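Local coordinates for protein uncharacterized metal-dependent hydrolase (Pyrococcus furiosus, PDB 3ICJ) that probably hydrolyses carbon-nitrogen bonds other than peptide bonds, as a zinc-binding member of the amidohydrolase family whose natural substrate is not established, at residues A[45-48]-A[52-55]; A[57-60]-A[65-68]; A[95-100]-A[441-446]; A[470-475]-A[483-488]. One frame throughout, in Å; residues are numbered along the deposited sequence.

Interaction 1 of 4, residues A[45-48]-A[52-55]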
loop_
_atom_site.group_PDB
_atom_site.type_symbol
_atom_site.label_atom_id
_atom_site.label_comp_id
_atom_site.label_asym_id
_atom_site.label_seq_id
_atom_site.Cartn_x
_atom_site.Cartn_y
_atom_site.Cartn_z
ATOM N N ILE A 45 -13.029 -23.320 10.141
ATOM C CA ILE A 45 -11.758 -22.605 9.994
ATOM C C ILE A 45 -11.136 -22.889 8.623
ATOM O O ILE A 45 -10.814 -24.034 8.306
ATOM C CB ILE A 45 -10.787 -22.959 11.146
ATOM C CG1 ILE A 45 -11.454 -22.643 12.491
ATOM C CG2 ILE A 45 -9.469 -22.152 11.019
ATOM C CD1 ILE A 45 -11.369 -23.727 13.521
ATOM N N TYR A 46 -11.012 -21.849 7.799
ATOM C CA TYR A 46 -10.243 -21.968 6.555
ATOM C C TYR A 46 -8.756 -21.864 6.865
ATOM O O TYR A 46 -8.298 -20.873 7.414
ATOM C CB TYR A 46 -10.640 -20.902 5.518
ATOM C CG TYR A 46 -12.032 -21.090 4.966
ATOM C CD1 TYR A 46 -12.268 -21.942 3.882
ATOM C CD2 TYR A 46 -13.110 -20.429 5.536
ATOM C CE1 TYR A 46 -13.555 -22.119 3.380
ATOM C CE2 TYR A 46 -14.392 -20.583 5.048
ATOM C CZ TYR A 46 -14.609 -21.442 3.977
ATOM O OH TYR A 46 -15.874 -21.603 3.500
ATOM N N THR A 47 -8.013 -22.908 6.530
ATOM C CA THR A 47 -6.575 -22.871 6.710
ATOM C C THR A 47 -5.877 -22.450 5.421
ATOM O O THR A 47 -4.717 -22.075 5.453
ATOM C CB THR A 47 -6.027 -24.223 7.145
ATOM O OG1 THR A 47 -6.368 -25.201 6.159
ATOM C CG2 THR A 47 -6.605 -24.621 8.531
ATOM N N SER A 48 -6.596 -22.512 4.300
ATOM C CA SER A 48 -6.034 -22.274 2.979
ATOM C C SER A 48 -7.151 -22.016 1.968
ATOM O O SER A 48 -8.261 -22.531 2.137
ATOM C CB SER A 48 -5.204 -23.485 2.523
ATOM O OG SER A 48 -4.626 -23.228 1.261
ATOM N N VAL A 52 -8.742 -24.820 -1.329
ATOM C CA VAL A 52 -9.600 -24.564 -0.161
ATOM C C VAL A 52 -9.502 -25.731 0.826
ATOM O O VAL A 52 -9.678 -26.884 0.433
ATOM C CB VAL A 52 -11.085 -24.363 -0.568
ATOM C CG1 VAL A 52 -11.990 -24.386 0.656
ATOM C CG2 VAL A 52 -11.259 -23.053 -1.323
ATOM N N LYS A 53 -9.184 -25.430 2.085
ATOM C CA LYS A 53 -9.148 -26.449 3.123
ATOM C C LYS A 53 -9.800 -25.911 4.378
ATOM O O LYS A 53 -9.430 -24.846 4.873
ATOM C CB LYS A 53 -7.710 -26.904 3.408
ATOM C CG LYS A 53 -7.629 -28.182 4.235
ATOM C CD LYS A 53 -6.283 -28.331 4.916
ATOM C CE LYS A 53 -6.410 -29.112 6.213
ATOM N NZ LYS A 53 -5.660 -28.401 7.295
ATOM N N LYS A 54 -10.781 -26.662 4.876
ATOM C CA LYS A 54 -11.521 -26.314 6.074
ATOM C C LYS A 54 -11.247 -27.349 7.164
ATOM O O LYS A 54 -11.160 -28.555 6.880
ATOM C CB LYS A 54 -13.028 -26.291 5.781
ATOM C CG LYS A 54 -13.429 -25.372 4.647
ATOM C CD LYS A 54 -14.702 -25.826 3.928
ATOM C CE LYS A 54 -15.919 -25.056 4.397
ATOM N NZ LYS A 54 -17.168 -25.596 3.786
ATOM N N VAL A 55 -11.106 -26.868 8.397
ATOM C CA VAL A 55 -11.032 -27.711 9.595
ATOM C C VAL A 55 -12.076 -27.203 10.587
ATOM O O VAL A 55 -12.674 -26.155 10.361
ATOM C CB VAL A 55 -9.604 -27.744 10.259
ATOM C CG1 VAL A 55 -8.562 -28.338 9.299
ATOM C CG2 VAL A 55 -9.170 -26.348 10.793
#
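Four backbone hydrogen bonds join I45-S48 to V52-V55. I45 and V55 form a reciprocal pair: I45 N donates to V55 O, and V55 N to I45 O, each over 2.9 Å. T47 N reaches K53 O at 2.9 Å, and K53 N donates to S48 O. This last bond belongs to a slipped register: Y46 lies across from K54, but S48 from K53, so T47 is the extra residue of a beta bulge and turns its side chain toward the partner strand. Apolar contacts occupy both faces. The ring of Y46 lies alongside K54, both side chains pointing the same way, with CE1 3.5 Å from K54 CG; V52 CG1 meets the same ring at its edge, 3.9 Å from CE1. The hydroxyl of Y46 is bound by D500. On the other face, I45 CB touches V55 CG2 at 3.8 Å. The weaker polar contacts centre on T47 OG1, set between the backbone N and the carbonyl carbon (chi1 58°). K53 lays its aliphatic chain across this hydroxyl, K53 CD lying 3.4 Å from T47 OG1, and bends at its end to bring NZ within a weak hydrogen bond; E487 is a further weak partner of both residues. Adjacent antiparallel strands with a short connection form a beta hairpin, here interrupted by a bulge, at the margin of a larger mixed sheet.

Interaction 2 of 4, residues A[57-60]-A[65-68]; sequences GLVI and VLYA
V59 faces Y67 and L66 at once, and its side chain divides between them. CB sits 4.0 Å from Y67 CB, where the two side chains cross at a slant. CG1, anti to the backbone N (chi1 -174°), runs beside L66 in the same direction and ends 3.7 Å from L66 CD2. CG2 goes to the other side and rests against Y67 CB at 4.1 Å. The backbone explains this double pairing. V59 O accepts two hydrogen bonds, a short one from L66 N (2.7 Å) and a longer one from Y67 N (3.3 Å), while V59 N donates to Y67 O over 2.9 Å. This is a classic beta bulge in the hairpin of strands 57-61 and 64-69. On the opposite face L58 CD1 touches both V65 CG1 and A68 CB, 3.7 Å from each. Strand 37-41 flanks 57-61 on its other side, and A74 of helix 71-81 packs on V59. The chemistry is therefore divided: hydrocarbon groups meet on both faces, while three N-H groups and two carbonyls satisfy one another between the strands, and because V59 O accepts from two N-H groups, the extra residue is accommodated with both its N-H and that of Y67 paired.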
loop_
_atom_site.group_PDB
_atom_site.type_symbol
_atom_site.label_atom_id
_atom_site.label_comp_id
_atom_site.label_asym_id
_atom_site.label_seq_id
_atom_site.Cartn_x
_atom_site.Cartn_y
_atom_site.Cartn_z
ATOM N N GLY A 57 -11.355 -27.270 14.164
ATOM C CA GLY A 57 -10.652 -26.864 15.392
ATOM C C GLY A 57 -9.240 -26.371 15.133
ATOM O O GLY A 57 -8.534 -26.909 14.271
ATOM N N LEU A 58 -8.821 -25.348 15.883
ATOM C CA LEU A 58 -7.491 -24.776 15.721
ATOM C C LEU A 58 -6.852 -24.542 17.067
ATOM O O LEU A 58 -7.408 -23.815 17.897
ATOM C CB LEU A 58 -7.573 -23.451 14.952
ATOM C CG LEU A 58 -6.287 -22.900 14.344
ATOM C CD1 LEU A 58 -5.837 -23.761 13.191
ATOM C CD2 LEU A 58 -6.508 -21.448 13.896
ATOM N N VAL A 59 -5.694 -25.164 17.290
ATOM C CA VAL A 59 -4.902 -24.885 18.484
ATOM C C VAL A 59 -3.727 -23.953 18.174
ATOM O O VAL A 59 -2.937 -24.203 17.258
ATOM C CB VAL A 59 -4.381 -26.179 19.171
ATOM C CG1 VAL A 59 -3.677 -25.844 20.490
ATOM C CG2 VAL A 59 -5.523 -27.133 19.438
ATOM N N ILE A 60 -3.621 -22.892 18.969
ATOM C CA ILE A 60 -2.622 -21.858 18.820
ATOM C C ILE A 60 -1.804 -21.766 20.101
ATOM O O ILE A 60 -2.368 -21.814 21.196
ATOM C CB ILE A 60 -3.314 -20.503 18.537
ATOM C CG1 ILE A 60 -3.961 -20.519 17.149
ATOM C CG2 ILE A 60 -2.337 -19.349 18.637
ATOM C CD1 ILE A 60 -5.247 -19.729 17.092
ATOM N N VAL A 65 0.356 -21.664 14.882
ATOM C CA VAL A 65 -0.626 -22.737 14.820
ATOM C C VAL A 65 0.068 -24.037 15.229
ATOM O O VAL A 65 1.101 -24.404 14.680
ATOM C CB VAL A 65 -1.259 -22.864 13.401
ATOM C CG1 VAL A 65 -2.142 -24.122 13.291
ATOM C CG2 VAL A 65 -2.059 -21.598 13.047
ATOM N N LEU A 66 -0.521 -24.712 16.205
ATOM C CA LEU A 66 0.016 -25.943 16.764
ATOM C C LEU A 66 -0.664 -27.150 16.111
ATOM O O LEU A 66 -0.030 -28.185 15.859
ATOM C CB LEU A 66 -0.245 -25.962 18.281
ATOM C CG LEU A 66 0.198 -27.258 18.966
ATOM C CD1 LEU A 66 1.716 -27.319 18.947
ATOM C CD2 LEU A 66 -0.328 -27.385 20.348
ATOM N N TYR A 67 -1.966 -27.005 15.865
ATOM C CA TYR A 67 -2.802 -28.073 15.321
ATOM C C TYR A 67 -3.963 -27.448 14.533
ATOM O O TYR A 67 -4.598 -26.494 14.983
ATOM C CB TYR A 67 -3.332 -28.984 16.475
ATOM C CG TYR A 67 -4.311 -30.043 16.016
ATOM C CD1 TYR A 67 -3.862 -31.225 15.420
ATOM C CD2 TYR A 67 -5.687 -29.840 16.130
ATOM C CE1 TYR A 67 -4.769 -32.178 14.962
ATOM C CE2 TYR A 67 -6.595 -30.781 15.688
ATOM C CZ TYR A 67 -6.137 -31.944 15.099
ATOM O OH TYR A 67 -7.053 -32.884 14.659
ATOM N N ALA A 68 -4.244 -28.019 13.366
ATOM C CA ALA A 68 -5.441 -27.699 12.588
ATOM C C ALA A 68 -6.116 -29.018 12.186
ATOM O O ALA A 68 -5.495 -29.851 11.518
ATOM C CB ALA A 68 -5.051 -26.881 11.342
#

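Interaction 3 of 4, residues A[95-100]-A[441-446]; sequences PAFFDS and DPWVSI
Strand 97-99 and helix 442-446 run nearly perpendicular, at 81°, with their axes 11.1 Å apart, so F97 has to span the gap and the closest CA atoms, those of F97 and P442, are still 7.4 Å from each other. D441 takes the N-cap position of the helix, its OD1 accepting a weak bond from W443 N. The F97 ring meets three side chains from the start of the helix. P442 sits over one face, CB 3.6 Å from the ring centroid and only 5° off the normal, a well-centred CH-pi contact, while its CG touches CD2 of F97. Strand 92-102 carries, a little further on, the zinc ligands H101 and H103, and together with the helix that follows the ligand D434 it belongs to the metal-dependent amidohydrolase domain, in which a barrel strand is backed by an outer helix. At its far end F97 drives its edge into the face of the W443 six-membered ring, a T-shaped pair with planes at 90° and centroids 5.2 Å apart; CZ comes to 3.6 Å from W443 CZ2. I446 CD1 reaches F97 CE1 at 3.5 Å by a slanting approach. Y470 meets F97 in a second edge-to-face pair, and R499 makes a cation-pi contact with W443.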
loop_
_atom_site.group_PDB
_atom_site.type_symbol
_atom_site.label_atom_id
_atom_site.label_comp_id
_atom_site.label_asym_id
_atom_site.label_seq_id
_atom_site.Cartn_x
_atom_site.Cartn_y
_atom_site.Cartn_z
ATOM N N PRO A 95 -7.391 -16.938 7.486
ATOM C CA PRO A 95 -6.150 -16.179 7.656
ATOM C C PRO A 95 -6.441 -14.692 7.476
ATOM O O PRO A 95 -7.280 -14.317 6.626
ATOM C CB PRO A 95 -5.258 -16.696 6.510
ATOM C CG PRO A 95 -5.824 -18.056 6.181
ATOM C CD PRO A 95 -7.303 -17.883 6.351
ATOM N N ALA A 96 -5.807 -13.859 8.306
ATOM C CA ALA A 96 -5.979 -12.427 8.201
ATOM C C ALA A 96 -5.438 -11.915 6.863
ATOM O O ALA A 96 -4.576 -12.551 6.234
ATOM C CB ALA A 96 -5.315 -11.705 9.378
ATOM N N PHE A 97 -5.988 -10.790 6.417
ATOM C CA PHE A 97 -5.542 -10.173 5.176
ATOM C C PHE A 97 -4.103 -9.695 5.304
ATOM O O PHE A 97 -3.650 -9.341 6.393
ATOM C CB PHE A 97 -6.464 -9.024 4.773
ATOM C CG PHE A 97 -7.834 -9.481 4.347
ATOM C CD1 PHE A 97 -8.017 -10.109 3.128
ATOM C CD2 PHE A 97 -8.936 -9.305 5.190
ATOM C CE1 PHE A 97 -9.285 -10.567 2.731
ATOM C CE2 PHE A 97 -10.223 -9.736 4.786
ATOM C CZ PHE A 97 -10.381 -10.376 3.559
ATOM N N PHE A 98 -3.411 -9.705 4.178
ATOM C CA PHE A 98 -2.034 -9.278 4.085
ATOM C C PHE A 98 -2.055 -8.333 2.896
ATOM O O PHE A 98 -2.215 -8.778 1.754
ATOM C CB PHE A 98 -1.145 -10.512 3.813
ATOM C CG PHE A 98 0.357 -10.275 3.958
ATOM C CD1 PHE A 98 1.144 -11.217 4.607
ATOM C CD2 PHE A 98 0.977 -9.117 3.474
ATOM C CE1 PHE A 98 2.533 -11.032 4.749
ATOM C CE2 PHE A 98 2.364 -8.918 3.614
ATOM C CZ PHE A 98 3.138 -9.875 4.261
ATOM N N ASP A 99 -1.921 -7.029 3.163
ATOM C CA ASP A 99 -1.839 -6.020 2.113
ATOM C C ASP A 99 -0.373 -5.851 1.698
ATOM O O ASP A 99 0.443 -5.303 2.442
ATOM C CB ASP A 99 -2.440 -4.688 2.619
ATOM C CG ASP A 99 -2.673 -3.667 1.503
ATOM O OD1 ASP A 99 -1.798 -3.480 0.651
ATOM O OD2 ASP A 99 -3.725 -3.003 1.488
ATOM N N SER A 100 -0.019 -6.312 0.501
ATOM C CA SER A 100 1.402 -6.391 0.166
ATOM C C SER A 100 2.049 -5.052 -0.252
ATOM O O SER A 100 3.253 -4.999 -0.458
ATOM C CB SER A 100 1.658 -7.484 -0.871
ATOM O OG SER A 100 0.725 -7.412 -1.929
ATOM N N ASP A 441 -10.191 -1.198 2.657
ATOM C CA ASP A 441 -11.105 -2.329 2.933
ATOM C C ASP A 441 -10.919 -3.444 1.916
ATOM O O ASP A 441 -11.253 -3.272 0.738
ATOM C CB ASP A 441 -12.578 -1.883 2.927
ATOM C CG ASP A 441 -13.554 -3.005 3.320
ATOM O OD1 ASP A 441 -13.157 -4.084 3.812
ATOM O OD2 ASP A 441 -14.757 -2.802 3.152
ATOM N N PRO A 442 -10.419 -4.600 2.384
ATOM C CA PRO A 442 -10.056 -5.677 1.488
ATOM C C PRO A 442 -11.255 -6.235 0.717
ATOM O O PRO A 442 -11.102 -6.595 -0.452
ATOM C CB PRO A 442 -9.460 -6.736 2.426
ATOM C CG PRO A 442 -9.128 -6.008 3.667
ATOM C CD PRO A 442 -10.144 -4.943 3.789
ATOM N N TRP A 443 -12.424 -6.262 1.356
ATOM C CA TRP A 443 -13.662 -6.756 0.740
ATOM C C TRP A 443 -14.070 -5.962 -0.486
ATOM O O TRP A 443 -14.635 -6.530 -1.412
ATOM C CB TRP A 443 -14.832 -6.851 1.751
ATOM C CG TRP A 443 -14.527 -7.786 2.909
ATOM C CD1 TRP A 443 -14.289 -7.431 4.215
ATOM C CD2 TRP A 443 -14.373 -9.218 2.848
ATOM N NE1 TRP A 443 -14.004 -8.553 4.964
ATOM C CE2 TRP A 443 -14.048 -9.660 4.152
ATOM C CE3 TRP A 443 -14.472 -10.167 1.817
ATOM C CZ2 TRP A 443 -13.844 -11.021 4.459
ATOM C CZ3 TRP A 443 -14.266 -11.523 2.123
ATOM C CH2 TRP A 443 -13.955 -11.930 3.432
ATOM N N VAL A 444 -13.731 -4.670 -0.502
ATOM C CA VAL A 444 -14.038 -3.791 -1.623
ATOM C C VAL A 444 -13.097 -4.108 -2.805
ATOM O O VAL A 444 -13.525 -4.088 -3.952
ATOM C CB VAL A 444 -13.997 -2.276 -1.165
ATOM C CG1 VAL A 444 -14.094 -1.304 -2.333
ATOM C CG2 VAL A 444 -15.117 -1.987 -0.149
ATOM N N SER A 445 -11.831 -4.433 -2.523
ATOM C CA SER A 445 -10.893 -4.871 -3.558
ATOM C C SER A 445 -11.131 -6.319 -4.040
ATOM O O SER A 445 -10.870 -6.630 -5.195
ATOM C CB SER A 445 -9.431 -4.715 -3.106
ATOM O OG SER A 445 -9.039 -3.352 -3.133
ATOM N N ILE A 446 -11.596 -7.193 -3.147
ATOM C CA ILE A 446 -11.970 -8.570 -3.501
ATOM C C ILE A 446 -13.136 -8.568 -4.515
ATOM O O ILE A 446 -13.101 -9.303 -5.519
ATOM C CB ILE A 446 -12.317 -9.400 -2.229
ATOM C CG1 ILE A 446 -11.029 -9.823 -1.520
ATOM C CG2 ILE A 446 -13.128 -10.689 -2.562
ATOM C CD1 ILE A 446 -11.281 -10.214 -0.135
#

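Interaction 4 of 4, residues A[470-475]-A[483-488]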
loop_
_atom_site.group_PDB
_atom_site.type_symbol
_atom_site.label_atom_id
_atom_site.label_comp_id
_atom_site.label_asym_id
_atom_site.label_seq_id
_atom_site.Cartn_x
_atom_site.Cartn_y
_atom_site.Cartn_z
ATOM N N TYR A 470 -5.039 -12.384 -1.528
ATOM C CA TYR A 470 -5.041 -11.354 -0.502
ATOM C C TYR A 470 -4.565 -11.862 0.860
ATOM O O TYR A 470 -4.536 -11.124 1.819
ATOM C CB TYR A 470 -6.440 -10.765 -0.376
ATOM C CG TYR A 470 -6.518 -9.270 -0.229
ATOM C CD1 TYR A 470 -7.501 -8.553 -0.863
ATOM C CD2 TYR A 470 -5.625 -8.583 0.557
ATOM C CE1 TYR A 470 -7.592 -7.206 -0.715
ATOM C CE2 TYR A 470 -5.706 -7.239 0.702
ATOM C CZ TYR A 470 -6.694 -6.553 0.064
ATOM O OH TYR A 470 -6.780 -5.210 0.211
ATOM N N THR A 471 -4.187 -13.130 0.919
ATOM C CA THR A 471 -3.611 -13.721 2.106
ATOM C C THR A 471 -2.226 -14.325 1.852
ATOM O O THR A 471 -1.223 -13.676 2.054
ATOM C CB THR A 471 -4.564 -14.752 2.739
ATOM O OG1 THR A 471 -4.968 -15.698 1.756
ATOM C CG2 THR A 471 -5.791 -14.086 3.295
ATOM N N HIS A 472 -2.183 -15.567 1.395
ATOM C CA HIS A 472 -0.929 -16.239 1.128
ATOM C C HIS A 472 -0.212 -15.649 -0.077
ATOM O O HIS A 472 0.992 -15.616 -0.123
ATOM C CB HIS A 472 -1.124 -17.750 0.952
ATOM C CG HIS A 472 0.150 -18.536 0.986
ATOM N ND1 HIS A 472 0.511 -19.413 -0.008
ATOM C CD2 HIS A 472 1.154 -18.567 1.891
ATOM C CE1 HIS A 472 1.671 -19.961 0.290
ATOM N NE2 HIS A 472 2.084 -19.461 1.435
ATOM N N GLY A 473 -0.975 -15.166 -1.039
ATOM C CA GLY A 473 -0.401 -14.601 -2.259
ATOM C C GLY A 473 0.486 -13.424 -1.897
ATOM O O GLY A 473 1.671 -13.385 -2.227
ATOM N N SER A 474 -0.105 -12.483 -1.166
ATOM C CA SER A 474 0.601 -11.346 -0.622
ATOM C C SER A 474 1.815 -11.719 0.237
ATOM O O SER A 474 2.879 -11.115 0.096
ATOM C CB SER A 474 -0.371 -10.505 0.180
ATOM O OG SER A 474 -1.161 -9.702 -0.679
ATOM N N ALA A 475 1.653 -12.713 1.105
ATOM C CA ALA A 475 2.746 -13.196 1.937
ATOM C C ALA A 475 3.923 -13.681 1.110
ATOM O O ALA A 475 5.069 -13.324 1.387
ATOM C CB ALA A 475 2.259 -14.303 2.871
ATOM N N LEU A 483 3.394 -16.801 6.849
ATOM C CA LEU A 483 2.125 -16.071 6.899
ATOM C C LEU A 483 1.203 -16.450 5.739
ATOM O O LEU A 483 1.676 -16.903 4.698
ATOM C CB LEU A 483 2.362 -14.542 6.917
ATOM C CG LEU A 483 2.834 -13.981 8.261
ATOM C CD1 LEU A 483 3.528 -12.650 8.114
ATOM C CD2 LEU A 483 1.698 -13.902 9.285
ATOM N N GLY A 484 -0.098 -16.236 5.923
ATOM C CA GLY A 484 -1.096 -16.359 4.852
ATOM C C GLY A 484 -1.987 -17.589 4.878
ATOM O O GLY A 484 -2.979 -17.650 4.148
ATOM N N LYS A 485 -1.609 -18.573 5.696
ATOM C CA LYS A 485 -2.353 -19.820 5.897
ATOM C C LYS A 485 -2.468 -20.069 7.397
ATOM O O LYS A 485 -1.760 -19.435 8.188
ATOM C CB LYS A 485 -1.620 -21.009 5.238
ATOM C CG LYS A 485 -1.579 -20.992 3.699
ATOM C CD LYS A 485 -1.064 -22.351 3.162
ATOM C CE LYS A 485 -0.705 -22.289 1.674
ATOM N NZ LYS A 485 -1.909 -22.172 0.763
ATOM N N LEU A 486 -3.373 -20.963 7.795
ATOM C CA LEU A 486 -3.477 -21.392 9.195
ATOM C C LEU A 486 -3.172 -22.889 9.388
ATOM O O LEU A 486 -3.774 -23.561 10.228
ATOM C CB LEU A 486 -4.837 -21.006 9.794
ATOM C CG LEU A 486 -5.142 -19.497 9.896
ATOM C CD1 LEU A 486 -6.626 -19.233 10.256
ATOM C CD2 LEU A 486 -4.214 -18.837 10.909
ATOM N N GLU A 487 -2.219 -23.399 8.621
ATOM C CA GLU A 487 -1.714 -24.771 8.824
ATOM C C GLU A 487 -0.716 -24.763 9.983
ATOM O O GLU A 487 -0.308 -23.695 10.426
ATOM C CB GLU A 487 -1.017 -25.278 7.559
ATOM C CG GLU A 487 -1.591 -24.756 6.238
ATOM C CD GLU A 487 -2.390 -25.793 5.470
ATOM O OE1 GLU A 487 -3.153 -26.567 6.108
ATOM O OE2 GLU A 487 -2.249 -25.824 4.223
ATOM N N ARG A 488 -0.312 -25.945 10.459
ATOM C CA ARG A 488 0.702 -26.075 11.523
ATOM C C ARG A 488 1.985 -25.295 11.208
ATOM O O ARG A 488 2.539 -25.415 10.116
ATOM C CB ARG A 488 1.072 -27.553 11.755
ATOM C CG ARG A 488 2.007 -27.786 12.947
ATOM C CD ARG A 488 3.087 -28.848 12.681
ATOM N NE ARG A 488 2.524 -30.191 12.585
ATOM C CZ ARG A 488 2.390 -30.879 11.454
ATOM N NH1 ARG A 488 2.790 -30.366 10.296
ATOM N NH2 ARG A 488 1.855 -32.092 11.486
HETATM O O HOH W 1 -4.850 -18.372 2.550
HETATM O O HOH W 2 -0.782 -21.738 -1.685
#
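The imidazole of H472 receives K485 over one face and the backbone of L483 and G484 at its edge. K485 CE stands 3.7 Å from the ring centroid, 17° off the normal and displaced toward the ND1 side, with ND1 itself 3.5 Å away: a CH-pi contact made by the last methylene of a lysine chain that is extended as far as CE and bends at chi4. The bend turns NZ to a water beside the ring, 2.7 Å from NZ, that is also hydrogen-bonded to H472 ND1, and S48 accepts a hydrogen bond from the same ammonium group. In the plane of the ring, L483 O lies 3.3 Å from H472 CD2, and it also meets A475 CB; this buried carbonyl has no hydrogen-bond partner in the model. With CG anti to N (chi1 -167°), the ring extends from the helix to the passing 483-485 backbone. The nearest CA atoms are those of G484 and H472, 3.7 Å apart. The backbone comes this close to the helix because G484 has no side chain, and its positive phi (105°) also suits glycine. A second water donates to both T471 OG1 and G484 O, the latter over 2.6 Å. Helix 463-477 has its pi-type turn at 470-473 beside G484, a glycine-mediated contact of a helix with the irregular chain leading to strand 494-497 in the amidohydrolase fold.

How the interactions relate
The four contacts follow the chain in series, from two N-terminal hairpins to the zinc-binding domain and the returning C-terminal segment. Interactions 1 and 2, with centres 12 Å apart, pack together through I45 on G57 and T47 on A68, although their strands belong to different sheets. Strands 44-49 and 92-102 are neighbours in one sheet, which links interaction 1 to interaction 3, about 17 Å away between centres. Segment 483-488 of interaction 4 ties these parts together: it bonds to T47 and S48, packs on V65 and L58, and its partner helix bonds to F98. Thus the small beta region is joined to the zinc-bearing domain by chain from both ends of the protein.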